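Cystathionine beta-lyase family protein, YNBB B.subtilis ortholog (Clostridium acetobutylicum, PDB 3HVY) probably acts as a pyridoxal-phosphate-dependent lyase of the methionine gamma-lyase family, perhaps a cystathionine beta-lyase with a part in aluminium resistance. Local coordinates at residues V300-K306 and G407-F411; A308-A312 and R330-Q335; E34-Y38 and Y326-R330; D347-I352 and I420-L425; T186-W190 and Y401-L405. All blocks are in the same frame, centred on the assembly; numbering follows the deposited sequence.

Contact 1 of 5, residues V300-K306 and G407-F411. With EDO (1,2-ethanediol), chain Y.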
# COMPACT_ATOMS: atom_id res chain seq x y z
N VAL D 300 23.38 -5.67 4.88
CA VAL D 300 23.09 -4.52 5.71
C VAL D 300 23.52 -4.73 7.17
O VAL D 300 24.08 -3.81 7.79
CB VAL D 300 21.62 -4.10 5.58
CG1 VAL D 300 21.31 -2.98 6.56
CG2 VAL D 300 21.36 -3.60 4.11
N THR D 301 23.35 -5.95 7.67
CA THR D 301 23.78 -6.28 9.04
C THR D 301 25.26 -6.04 9.21
O THR D 301 25.66 -5.39 10.18
CB THR D 301 23.41 -7.74 9.43
OG1 THR D 301 21.98 -7.88 9.42
CG2 THR D 301 24.01 -8.20 10.75
N ILE D 302 26.07 -6.40 8.20
CA ILE D 302 27.49 -6.27 8.30
C ILE D 302 27.94 -4.84 8.08
O ILE D 302 28.96 -4.44 8.61
CB ILE D 302 28.21 -7.30 7.40
CG1 ILE D 302 27.95 -8.72 7.97
CG2 ILE D 302 29.79 -7.04 7.27
CD1 ILE D 302 28.61 -8.99 9.34
N GLU D 303 27.17 -4.05 7.36
CA GLU D 303 27.43 -2.62 7.33
C GLU D 303 27.32 -2.04 8.76
O GLU D 303 28.14 -1.21 9.17
CB GLU D 303 26.45 -1.89 6.42
CG GLU D 303 26.56 -2.24 4.93
CD GLU D 303 27.94 -1.92 4.35
OE1 GLU D 303 28.32 -0.73 4.33
OE2 GLU D 303 28.65 -2.87 3.92
N ALA D 304 26.32 -2.50 9.51
CA ALA D 304 26.10 -1.99 10.88
C ALA D 304 27.20 -2.50 11.81
O ALA D 304 27.71 -1.77 12.64
CB ALA D 304 24.71 -2.37 11.36
N VAL D 305 27.61 -3.76 11.64
CA VAL D 305 28.73 -4.31 12.38
C VAL D 305 29.99 -3.49 12.13
O VAL D 305 30.66 -3.10 13.09
CB VAL D 305 28.97 -5.80 12.11
CG1 VAL D 305 30.20 -6.31 12.91
CG2 VAL D 305 27.72 -6.69 12.47
N LYS D 306 30.32 -3.21 10.87
CA LYS D 306 31.47 -2.39 10.55
C LYS D 306 31.38 -1.04 11.19
O LYS D 306 32.37 -0.55 11.65
CB LYS D 306 31.63 -2.28 9.04
CG LYS D 306 32.09 -3.60 8.42
CD LYS D 306 32.29 -3.44 6.87
CE LYS D 306 32.70 -4.78 6.22
NZ LYS D 306 33.09 -4.73 4.78
N GLY D 407 23.41 0.41 14.38
CA GLY D 407 22.82 0.57 13.08
C GLY D 407 23.65 1.36 12.12
O GLY D 407 24.68 1.87 12.46
N GLY D 408 23.14 1.41 10.90
CA GLY D 408 23.74 2.09 9.79
C GLY D 408 23.42 1.30 8.52
O GLY D 408 24.00 0.22 8.28
N LEU D 409 22.51 1.84 7.71
CA LEU D 409 22.14 1.17 6.46
C LEU D 409 23.37 1.02 5.60
O LEU D 409 23.44 0.10 4.78
CB LEU D 409 21.07 1.93 5.72
CG LEU D 409 19.72 2.06 6.46
CD1 LEU D 409 18.84 3.10 5.81
CD2 LEU D 409 19.00 0.70 6.64
N THR D 410 24.33 1.93 5.74
CA THR D 410 25.59 1.80 5.04
C THR D 410 26.69 2.15 6.01
O THR D 410 26.48 2.91 7.01
CB THR D 410 25.69 2.70 3.79
OG1 THR D 410 25.86 4.06 4.19
CG2 THR D 410 24.53 2.56 2.89
N PHE D 411 27.85 1.55 5.81
CA PHE D 411 28.97 1.89 6.65
C PHE D 411 29.35 3.37 6.49
O PHE D 411 29.75 4.04 7.47
CB PHE D 411 30.19 1.01 6.31
CG PHE D 411 31.44 1.45 6.97
CD1 PHE D 411 31.54 1.42 8.35
CD2 PHE D 411 32.50 1.93 6.23
CE1 PHE D 411 32.65 1.84 8.96
CE2 PHE D 411 33.62 2.37 6.84
CZ PHE D 411 33.71 2.32 8.22
C1 EDO Y . 31.73 -0.90 2.95
O1 EDO Y . 30.52 -0.18 3.09
C2 EDO Y . 31.70 -2.08 3.90
O2 EDO Y . 31.17 -3.28 3.30
O HOH W 1 26.04 -0.84 14.58
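The loop 407-411 passes close along the helix segment 300-306, with the CA atoms of Ala304 and Gly407 4.7 Å apart and those of Glu303 and Phe411 4.8 Å apart. Glu303 carries the polar part. Its CG lies beside the backbone N (chi1 -66°) and the chain bends at chi2, which brings the carboxylate to the backbone of Phe411. Phe411 N donates to Glu303 OE1 at 2.8 Å. The donor meets the anti side of the carboxylate, 19° out of its plane. Glu303 OE1 also accepts from O1 of a bound 1,2-ethanediol at 2.6 Å, while Glu303 OE2 takes the other hydroxyl of that molecule. This is where helix 411-422 starts. Thr410 is its N-cap, with OG1 bonded to His413 N and also to Gln46 of the second subunit. Glu303 therefore ties helix 287-317 to the first residue of helix 411-422 in the C-terminal part of a PLP-dependent transferase-type fold. The nearby helix start, and Arg42 in a long, weak ion pair with Glu303 OE2, would probably favour an ionised carboxylate.

The rest is packing. Phe411 CD1 lies 3.8 Å from Lys306 CB, and the ring edge faces Glu303 O. Phe35 meets the same ring edge-to-face. Lys306 then runs out extended to a salt bridge with Asp39. Ala304 CB rests on Gly407 CA at 3.9 Å. Beside them a water bridges the two segments, donating to Ala304 O and accepting from Gly407 N. Val300 CG1 touches Leu409 CD2 more loosely, at 4.3 Å.

Contact 2 of 5, residues A308-A312 and R330-Q335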
# COMPACT_ATOMS: atom_id res chain seq x y z
N ALA D 308 29.86 -0.35 14.00
CA ALA D 308 30.08 -0.54 15.42
C ALA D 308 31.61 -0.67 15.76
O ALA D 308 32.14 -0.02 16.67
CB ALA D 308 29.31 -1.83 15.89
N VAL D 309 32.30 -1.48 14.98
CA VAL D 309 33.73 -1.77 15.12
C VAL D 309 34.57 -0.54 14.86
O VAL D 309 35.52 -0.29 15.58
CB VAL D 309 34.12 -2.98 14.20
CG1 VAL D 309 35.65 -3.14 14.06
CG2 VAL D 309 33.45 -4.33 14.71
N PHE D 310 34.25 0.21 13.80
CA PHE D 310 34.93 1.48 13.53
C PHE D 310 34.65 2.48 14.67
O PHE D 310 35.54 3.16 15.18
CB PHE D 310 34.43 2.07 12.21
CG PHE D 310 34.89 3.49 11.95
CD1 PHE D 310 36.20 3.75 11.58
CD2 PHE D 310 34.05 4.57 12.15
CE1 PHE D 310 36.63 5.05 11.35
CE2 PHE D 310 34.48 5.86 11.98
CZ PHE D 310 35.77 6.11 11.57
N CYS D 311 33.41 2.55 15.11
CA CYS D 311 33.11 3.43 16.26
C CYS D 311 33.96 3.07 17.50
O CYS D 311 34.55 3.94 18.16
CB CYS D 311 31.62 3.34 16.58
SG CYS D 311 31.13 4.34 18.01
N ALA D 312 33.96 1.78 17.88
CA ALA D 312 34.79 1.24 18.95
C ALA D 312 36.25 1.74 18.85
O ALA D 312 36.81 2.18 19.84
CB ALA D 312 34.77 -0.35 18.91
N ARG D 330 32.13 -9.78 17.07
CA ARG D 330 30.78 -9.44 17.43
C ARG D 330 29.74 -10.54 17.28
O ARG D 330 29.88 -11.49 16.50
CB ARG D 330 30.36 -8.22 16.60
CG ARG D 330 31.34 -7.03 16.65
CD ARG D 330 31.66 -6.69 18.04
NE ARG D 330 32.71 -5.66 18.25
CZ ARG D 330 32.45 -4.37 18.40
NH1 ARG D 330 31.23 -3.91 18.25
NH2 ARG D 330 33.42 -3.51 18.67
N THR D 331 28.70 -10.38 18.09
CA THR D 331 27.54 -11.23 18.00
C THR D 331 26.28 -10.45 17.73
O THR D 331 25.25 -11.06 17.32
CB THR D 331 27.39 -12.08 19.28
OG1 THR D 331 26.55 -13.18 18.98
CG2 THR D 331 26.81 -11.30 20.44
N ASP D 332 26.31 -9.13 18.01
CA ASP D 332 25.22 -8.24 17.67
C ASP D 332 25.78 -6.92 17.09
O ASP D 332 26.98 -6.79 16.91
CB ASP D 332 24.27 -8.04 18.84
CG ASP D 332 24.90 -7.29 19.97
OD1 ASP D 332 25.84 -6.54 19.68
OD2 ASP D 332 24.46 -7.43 21.12
N ILE D 333 24.89 -6.00 16.76
CA ILE D 333 25.27 -4.72 16.12
C ILE D 333 25.47 -3.55 17.10
O ILE D 333 25.69 -2.42 16.68
CB ILE D 333 24.26 -4.27 15.02
CG1 ILE D 333 22.86 -4.07 15.57
CG2 ILE D 333 24.22 -5.27 13.83
CD1 ILE D 333 21.93 -3.27 14.65
N ILE D 334 25.45 -3.83 18.38
CA ILE D 334 25.50 -2.77 19.38
C ILE D 334 26.94 -2.40 19.78
O ILE D 334 27.78 -3.28 19.89
CB ILE D 334 24.80 -3.18 20.67
CG1 ILE D 334 23.37 -3.69 20.39
CG2 ILE D 334 24.80 -2.01 21.69
CD1 ILE D 334 22.56 -2.74 19.60
N GLN D 335 27.17 -1.09 20.01
CA GLN D 335 28.44 -0.59 20.48
C GLN D 335 28.16 0.33 21.63
O GLN D 335 27.36 1.25 21.49
CB GLN D 335 29.16 0.26 19.43
CG GLN D 335 30.57 0.69 19.84
CD GLN D 335 31.45 -0.49 20.21
OE1 GLN D 335 31.57 -1.43 19.44
NE2 GLN D 335 32.10 -0.44 21.39
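Val309 CG2 sits over the centre of one face of the Arg330 guanidinium, 3.8 Å from Arg330 CZ. Ala312 CB meets the same group at its edge, in plane, 3.4 Å from Arg330 NH2. Ala308 CB is 3.7 Å from Arg330 NH1. The bend of the arginine at chi2 (-51°) turns its end onto this row of small side chains. Gln335 lies next to it. Its amide oxygen is gripped end-on by both terminal nitrogens, Arg330 NH1 to Gln335 OE1 at 2.8 Å and Arg330 NH2 to Gln335 OE1 at 2.9 Å. Gln335 OE1 also lies 3.2 Å from Ala308 O. Those are two acceptors, and the arginine charge probably offsets their repulsion.

A second shell fixes the pair. Arg330 NH2 also bonds Lys325 O, and Gln335 NE2 bonds Pro324 O. Between them the chain turns at Asp332, whose OD1 accepts from Ile334 N in an Asx turn. Asp332 OD2 is held by Ser185 and Ser193.

Val309 also packs on Val31, Phe35 and Tyr38 of helix 18-55. Cys311 touches Leu405, and Gln335 pairs through its backbone with Leu405 on strand 402-406. The contact thus lays helix 287-317 against the antiparallel sheet.

Contact 3 of 5, residues E34-Y38 and Y326-R330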
# COMPACT_ATOMS: atom_id res chain seq x y z
N GLU D 34 39.78 -6.64 10.75
CA GLU D 34 38.49 -7.02 11.27
C GLU D 34 37.43 -7.01 10.15
O GLU D 34 36.60 -7.89 10.05
CB GLU D 34 38.04 -6.04 12.37
CG GLU D 34 38.95 -5.90 13.53
CD GLU D 34 39.42 -7.21 14.08
OE1 GLU D 34 38.57 -8.06 14.42
OE2 GLU D 34 40.65 -7.38 14.19
N PHE D 35 37.40 -5.95 9.34
CA PHE D 35 36.44 -5.83 8.27
C PHE D 35 36.52 -7.02 7.29
O PHE D 35 35.49 -7.53 6.80
CB PHE D 35 36.63 -4.50 7.52
CG PHE D 35 36.02 -3.29 8.20
CD1 PHE D 35 35.69 -3.30 9.55
CD2 PHE D 35 35.88 -2.09 7.51
CE1 PHE D 35 35.18 -2.15 10.19
CE2 PHE D 35 35.34 -0.98 8.10
CZ PHE D 35 34.97 -1.00 9.43
N LYS D 36 37.72 -7.47 6.98
CA LYS D 36 37.89 -8.61 6.07
C LYS D 36 37.33 -9.88 6.67
O LYS D 36 36.77 -10.75 5.98
CB LYS D 36 39.40 -8.81 5.68
CG LYS D 36 39.89 -7.70 4.73
CD LYS D 36 41.36 -7.86 4.27
N TYR D 37 37.47 -10.00 7.97
CA TYR D 37 36.91 -11.13 8.67
C TYR D 37 35.38 -11.11 8.54
O TYR D 37 34.76 -12.15 8.31
CB TYR D 37 37.35 -11.06 10.13
CG TYR D 37 36.66 -12.02 11.06
CD1 TYR D 37 35.49 -11.66 11.70
CD2 TYR D 37 37.22 -13.28 11.33
CE1 TYR D 37 34.88 -12.53 12.55
CE2 TYR D 37 36.62 -14.14 12.18
CZ TYR D 37 35.44 -13.76 12.79
OH TYR D 37 34.82 -14.59 13.65
N TYR D 38 34.75 -9.95 8.73
CA TYR D 38 33.28 -9.88 8.59
C TYR D 38 32.81 -10.12 7.18
O TYR D 38 31.69 -10.66 6.98
CB TYR D 38 32.72 -8.58 9.15
CG TYR D 38 32.93 -8.52 10.66
CD1 TYR D 38 32.30 -9.41 11.50
CD2 TYR D 38 33.81 -7.62 11.22
CE1 TYR D 38 32.54 -9.37 12.88
CE2 TYR D 38 34.05 -7.59 12.59
CZ TYR D 38 33.43 -8.46 13.40
OH TYR D 38 33.73 -8.43 14.76
N TYR D 326 37.24 -3.06 19.50
CA TYR D 326 37.22 -3.18 18.06
C TYR D 326 37.56 -4.54 17.52
O TYR D 326 37.04 -4.95 16.50
CB TYR D 326 38.15 -2.13 17.45
CG TYR D 326 39.62 -2.42 17.47
CD1 TYR D 326 40.33 -2.40 18.67
CD2 TYR D 326 40.33 -2.64 16.30
CE1 TYR D 326 41.66 -2.60 18.71
CE2 TYR D 326 41.71 -2.82 16.33
CZ TYR D 326 42.36 -2.80 17.53
OH TYR D 326 43.71 -2.97 17.62
N ASN D 327 38.41 -5.25 18.24
CA ASN D 327 38.83 -6.56 17.82
C ASN D 327 38.20 -7.68 18.59
O ASN D 327 38.64 -8.79 18.43
CB ASN D 327 40.34 -6.69 17.77
CG ASN D 327 40.98 -6.66 19.13
OD1 ASN D 327 40.35 -6.29 20.11
ND2 ASN D 327 42.23 -7.03 19.20
N ASP D 328 37.19 -7.39 19.42
CA ASP D 328 36.31 -8.42 19.97
C ASP D 328 35.33 -8.78 18.89
O ASP D 328 34.58 -7.92 18.43
CB ASP D 328 35.48 -7.90 21.15
CG ASP D 328 36.30 -7.69 22.40
OD1 ASP D 328 37.26 -8.47 22.62
OD2 ASP D 328 35.97 -6.79 23.18
N LYS D 329 35.33 -10.03 18.46
CA LYS D 329 34.43 -10.46 17.39
C LYS D 329 32.96 -10.40 17.89
O LYS D 329 32.62 -10.82 18.98
CB LYS D 329 34.81 -11.84 16.83
CG LYS D 329 36.28 -11.90 16.20
CD LYS D 329 36.52 -10.88 15.06
CE LYS D 329 37.82 -11.12 14.28
NZ LYS D 329 39.05 -10.66 14.96
N ARG D 330 32.13 -9.78 17.07
CA ARG D 330 30.78 -9.44 17.43
C ARG D 330 29.74 -10.54 17.28
O ARG D 330 29.88 -11.49 16.50
CB ARG D 330 30.36 -8.22 16.60
CG ARG D 330 31.34 -7.03 16.65
CD ARG D 330 31.66 -6.69 18.04
NE ARG D 330 32.71 -5.66 18.25
CZ ARG D 330 32.45 -4.37 18.40
NH1 ARG D 330 31.23 -3.91 18.25
NH2 ARG D 330 33.42 -3.51 18.67
O HOH W 2 35.94 -7.10 15.50
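The Tyr37 ring carries the Lys329 chain on one face. Lys329 CE stands 3.4 Å from the ring centroid, 9° off the normal, in a CH-pi contact. Lys329 NZ is farther out, 4.8 Å from the centroid and still over the face, a cation-pi pair. At the edge of the Tyr37 ring, in plane, lies Tyr38 CE1. The Tyr38 ring has Tyr37 CD1 over one face, and Arg330 N comes to its edge.

The bends of Lys329 at chi2 and chi4 lift its ammonium off the ring face to Glu34. Lys329 NZ forms a 2.7 Å salt bridge with Glu34 OE1, using the syn lone pair of that oxygen. Arg330 N donates to Tyr38 OH at 3.1 Å. A water lies among Tyr38 OH, Glu34 OE1 and Tyr326 O, and cannot donate to every acceptor near it at once. Arg330 NE folds back to Asp328 O at 2.9 Å, closing a short link within the loop, while its terminal nitrogens go to Gln335.

Segment 34-38 belongs to the long helix 18-55. The loop 326-330 links strands 321-323 and 334-338. The charge of Lys329 is met by a carboxylate and by an aromatic face. This should favour the charged forms of both Lys329 and Glu34, and it fastens loop to helix.

Contact 4 of 5, residues D347-I352 and I420-L425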
# COMPACT_ATOMS: atom_id res chain seq x y z
N ASP D 347 25.87 15.36 24.11
CA ASP D 347 26.39 15.97 22.91
C ASP D 347 26.61 14.93 21.81
O ASP D 347 26.36 15.20 20.64
CB ASP D 347 27.70 16.71 23.19
CG ASP D 347 27.48 18.06 23.92
OD1 ASP D 347 26.31 18.44 24.18
OD2 ASP D 347 28.50 18.75 24.21
N PHE D 348 27.08 13.74 22.18
CA PHE D 348 27.39 12.70 21.21
C PHE D 348 26.10 12.19 20.55
O PHE D 348 26.03 12.03 19.30
CB PHE D 348 28.15 11.54 21.86
CG PHE D 348 28.51 10.44 20.88
CD1 PHE D 348 29.72 10.51 20.19
CD2 PHE D 348 27.67 9.35 20.68
CE1 PHE D 348 30.08 9.49 19.28
CE2 PHE D 348 28.01 8.34 19.78
CZ PHE D 348 29.23 8.42 19.09
N ILE D 349 25.10 11.93 21.39
CA ILE D 349 23.79 11.42 20.94
C ILE D 349 23.09 12.45 20.07
O ILE D 349 22.61 12.10 18.97
CB ILE D 349 22.93 10.91 22.11
CG1 ILE D 349 23.64 9.66 22.70
CG2 ILE D 349 21.55 10.51 21.65
CD1 ILE D 349 22.82 8.82 23.58
N LYS D 350 23.10 13.70 20.49
CA LYS D 350 22.55 14.78 19.66
C LYS D 350 23.28 14.87 18.30
O LYS D 350 22.66 15.15 17.26
CB LYS D 350 22.61 16.11 20.39
CG LYS D 350 21.56 16.28 21.49
CD LYS D 350 21.83 17.63 22.24
CE LYS D 350 20.72 18.06 23.20
NZ LYS D 350 19.75 19.10 22.64
N GLY D 351 24.58 14.63 18.30
CA GLY D 351 25.34 14.67 17.08
C GLY D 351 24.90 13.56 16.14
O GLY D 351 24.83 13.78 14.93
N ILE D 352 24.57 12.39 16.69
CA ILE D 352 24.08 11.28 15.89
C ILE D 352 22.78 11.70 15.20
O ILE D 352 22.62 11.50 14.01
CB ILE D 352 23.89 9.98 16.70
CG1 ILE D 352 25.25 9.43 17.15
CG2 ILE D 352 23.16 8.86 15.83
CD1 ILE D 352 26.21 9.04 16.03
N ILE D 420 30.81 13.10 12.81
CA ILE D 420 30.03 14.26 13.16
C ILE D 420 29.83 14.31 14.67
O ILE D 420 30.11 15.30 15.30
CB ILE D 420 28.67 14.30 12.43
CG1 ILE D 420 28.91 14.58 10.96
CG2 ILE D 420 27.76 15.37 13.03
CD1 ILE D 420 27.73 14.16 10.06
N ALA D 421 29.40 13.20 15.25
CA ALA D 421 29.22 13.15 16.68
C ALA D 421 30.53 13.42 17.47
O ALA D 421 30.55 14.19 18.44
CB ALA D 421 28.60 11.81 17.07
N LEU D 422 31.62 12.76 17.07
CA LEU D 422 32.90 12.92 17.77
C LEU D 422 33.43 14.36 17.71
O LEU D 422 34.06 14.84 18.65
CB LEU D 422 33.94 11.95 17.18
CG LEU D 422 35.36 11.97 17.78
CD1 LEU D 422 35.37 11.86 19.32
CD2 LEU D 422 36.26 10.86 17.12
N SER D 423 33.18 15.04 16.59
CA SER D 423 33.61 16.43 16.39
C SER D 423 32.86 17.41 17.27
O SER D 423 33.15 18.60 17.27
CB SER D 423 33.46 16.83 14.93
OG SER D 423 34.30 16.04 14.09
N LYS D 424 31.85 16.93 17.99
CA LYS D 424 31.23 17.70 19.04
C LYS D 424 31.92 17.52 20.40
O LYS D 424 31.61 18.23 21.34
CB LYS D 424 29.76 17.35 19.16
CG LYS D 424 29.03 17.41 17.83
CD LYS D 424 27.63 17.88 17.91
CE LYS D 424 27.07 17.76 19.34
NZ LYS D 424 25.59 17.91 19.55
N LEU D 425 32.83 16.57 20.53
CA LEU D 425 33.51 16.35 21.80
C LEU D 425 34.99 16.74 21.76
O LEU D 425 35.52 17.26 22.75
CB LEU D 425 33.42 14.88 22.26
CG LEU D 425 32.12 14.12 22.24
CD1 LEU D 425 32.39 12.74 22.84
CD2 LEU D 425 30.97 14.80 22.92
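Lys424, Ala421 and Phe348 carry most of this helix-to-helix packing. Ala421 CB lies over one face of the Phe348 ring, 3.8 Å from the centroid and 24° off the normal. It is a CH-pi contact displaced toward the ring rim. Phe348 CG is anti to its own backbone N (chi1 -179°), which swings the ring alongside the Ala421 turn. Ile352 CD1 is 3.8 Å from Ala421 CB. The backbones come very near here, with Gly351 CA 4.2 Å from Ala421 CA. A CB on Gly351 would point at Ala421 and clash with its CA, and the close approach depends on the glycine.

The pair joins helix 342-354 to the end of helix 411-422, on the outer side of the C-terminal part of the fold. Phe348 also meets Phe339 and packs on Met315 of helix 287-317. Ile349 and Ile352 turn to strand 376-379 of the antiparallel sheet. Helix 342-354 thus lies between that strand and the end of the chain.

Lys424, near the C-terminal end of the chain, reaches back across Asp347 and Gly351. Its chain is bent at chi2 and chi3, and the near-eclipsed chi3 (-19°) suggests strain or uncertain modelling. Lys424 NZ is 3.0 Å from Asp347 O. Lys424 NZ is 4.7 Å from Asp347 OD1, too far for direct contact. Asp347 OD2 has its salt bridge with Lys343. At the far end Leu425 CD2 packs on Asp347 CB at 3.8 Å, and Leu425 CD1 touches Phe348 CD1 more loosely.

Contact 5 of 5, residues T186-W190 and Y401-L405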
# COMPACT_ATOMS: atom_id res chain seq x y z
N THR D 186 23.19 -7.92 25.18
CA THR D 186 23.15 -7.29 26.50
C THR D 186 22.22 -6.09 26.40
O THR D 186 22.07 -5.46 25.35
CB THR D 186 24.56 -6.71 26.86
OG1 THR D 186 25.53 -7.76 26.81
CG2 THR D 186 24.58 -5.97 28.21
N GLY D 187 21.58 -5.69 27.47
CA GLY D 187 20.85 -4.41 27.29
C GLY D 187 21.71 -3.20 27.66
O GLY D 187 22.81 -2.96 27.14
N TYR D 188 21.21 -2.44 28.62
CA TYR D 188 21.94 -1.30 29.09
C TYR D 188 22.89 -1.74 30.18
O TYR D 188 22.62 -1.53 31.35
CB TYR D 188 20.99 -0.24 29.64
CG TYR D 188 20.20 0.54 28.62
CD1 TYR D 188 20.67 0.71 27.31
CD2 TYR D 188 19.02 1.18 28.98
CE1 TYR D 188 19.97 1.45 26.40
CE2 TYR D 188 18.30 1.93 28.07
CZ TYR D 188 18.78 2.07 26.78
OH TYR D 188 18.07 2.82 25.88
N GLY D 189 24.01 -2.33 29.82
CA GLY D 189 25.00 -2.66 30.85
C GLY D 189 26.41 -2.40 30.38
O GLY D 189 26.65 -1.63 29.45
N TRP D 190 27.36 -3.02 31.05
CA TRP D 190 28.72 -2.95 30.63
C TRP D 190 29.20 -4.40 30.63
O TRP D 190 30.00 -4.80 31.45
CB TRP D 190 29.53 -2.03 31.53
CG TRP D 190 30.89 -1.73 30.99
CD1 TRP D 190 32.06 -2.30 31.38
CD2 TRP D 190 31.22 -0.82 29.92
NE1 TRP D 190 33.10 -1.78 30.66
CE2 TRP D 190 32.62 -0.87 29.75
CE3 TRP D 190 30.48 0.02 29.08
CZ2 TRP D 190 33.29 -0.11 28.78
CZ3 TRP D 190 31.14 0.79 28.14
CH2 TRP D 190 32.52 0.73 28.00
N TYR D 401 27.60 7.20 32.47
CA TYR D 401 27.23 7.85 31.19
C TYR D 401 27.73 7.10 29.97
O TYR D 401 28.47 7.63 29.13
CB TYR D 401 27.66 9.32 31.17
CG TYR D 401 27.18 10.06 32.41
CD1 TYR D 401 25.84 10.37 32.57
CD2 TYR D 401 28.05 10.33 33.46
CE1 TYR D 401 25.37 10.98 33.74
CE2 TYR D 401 27.60 10.92 34.63
CZ TYR D 401 26.26 11.25 34.76
OH TYR D 401 25.83 11.88 35.92
N ILE D 402 27.27 5.86 29.90
CA ILE D 402 27.53 5.00 28.80
C ILE D 402 26.49 5.27 27.76
O ILE D 402 25.30 5.36 28.05
CB ILE D 402 27.40 3.53 29.22
CG1 ILE D 402 28.46 3.16 30.27
CG2 ILE D 402 27.48 2.63 27.96
CD1 ILE D 402 28.11 1.98 31.14
N GLY D 403 26.93 5.37 26.51
CA GLY D 403 26.01 5.51 25.42
C GLY D 403 26.03 4.31 24.50
O GLY D 403 27.08 3.64 24.34
N TYR D 404 24.90 4.08 23.83
CA TYR D 404 24.77 2.91 22.99
C TYR D 404 24.42 3.31 21.59
O TYR D 404 23.41 3.96 21.38
CB TYR D 404 23.73 1.97 23.58
CG TYR D 404 24.02 1.60 25.01
CD1 TYR D 404 24.72 0.47 25.35
CD2 TYR D 404 23.60 2.42 26.03
CE1 TYR D 404 24.99 0.17 26.68
CE2 TYR D 404 23.87 2.13 27.32
CZ TYR D 404 24.57 1.00 27.65
OH TYR D 404 24.85 0.71 28.99
N LEU D 405 25.28 2.93 20.65
CA LEU D 405 25.13 3.23 19.23
C LEU D 405 24.85 1.94 18.50
O LEU D 405 25.41 0.90 18.81
CB LEU D 405 26.44 3.82 18.66
CG LEU D 405 26.45 4.14 17.16
CD1 LEU D 405 25.98 5.54 16.97
CD2 LEU D 405 27.80 3.99 16.51
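Tyr404 lays one face of its ring against the Tyr188 ring, whose CD1 stands 3.5 Å above the plane of the Tyr404 ring, off toward the rim. The centroids are 5.0 Å apart and the planes make 33°, an oblique meeting of the two rings. The Tyr404 CG lies beside its backbone N (chi1 -55°), and the ring extends from the strand toward the loop 186-190. The Tyr188 ring runs on, and its hydroxyl bonds Asp394 on the neighbouring strand.

Tyr188 is the centre of an inverse gamma turn, closed by a weak bond from Gly189 N to Gly187 O. The turn puts Gly189 O at the edge of the Tyr404 ring, in plane. Farther along, Trp190 CE3 meets Ile402 CD1 at 3.7 Å. Trp190 also reaches Ala336 on the next strand, and Lys338 makes a cation-pi contact with its ring.

The segment 402-405 lies in the antiparallel sheet, paired on one side with strand 334-338 and on the other with 392-396. The loop 186-190 comes from the end of strand 177-183 of the large mixed sheet. The contact therefore bridges the two sheets near the surface.

Tyr404 OH lies 3.0 Å from Gly189 O and may donate to it. Ring overlap and apolar packing are thus joined by the Tyr188 hydroxyl bond to Asp394, and the Tyr404 hydroxyl may add a further link between loop and sheet.

Overall arrangement
Contacts 1, 2 and 3 form one continuous region, with centres 9 Å apart for contacts 1 and 2 and for contacts 2 and 3. Helix 287-317 serves contacts 1 and 2, and Arg330 serves contacts 2 and 3. Phe35 of contact 3 touches Phe411 of contact 1. Contact 5 joins contact 2 through neighbouring strands, with Gln335 O 2.8 Å from Leu405 N. Contact 4 lies outermost, about 24 Å centre to centre from contact 3, and meets contact 5 where Ile352 touches Leu405. Lys244 carries the pyridoxal phosphate cofactor. Thr301 of contact 1 and Ile333 of contact 2 pack on Asn245, the next residue in sequence, so these two contacts probably border the cofactor site.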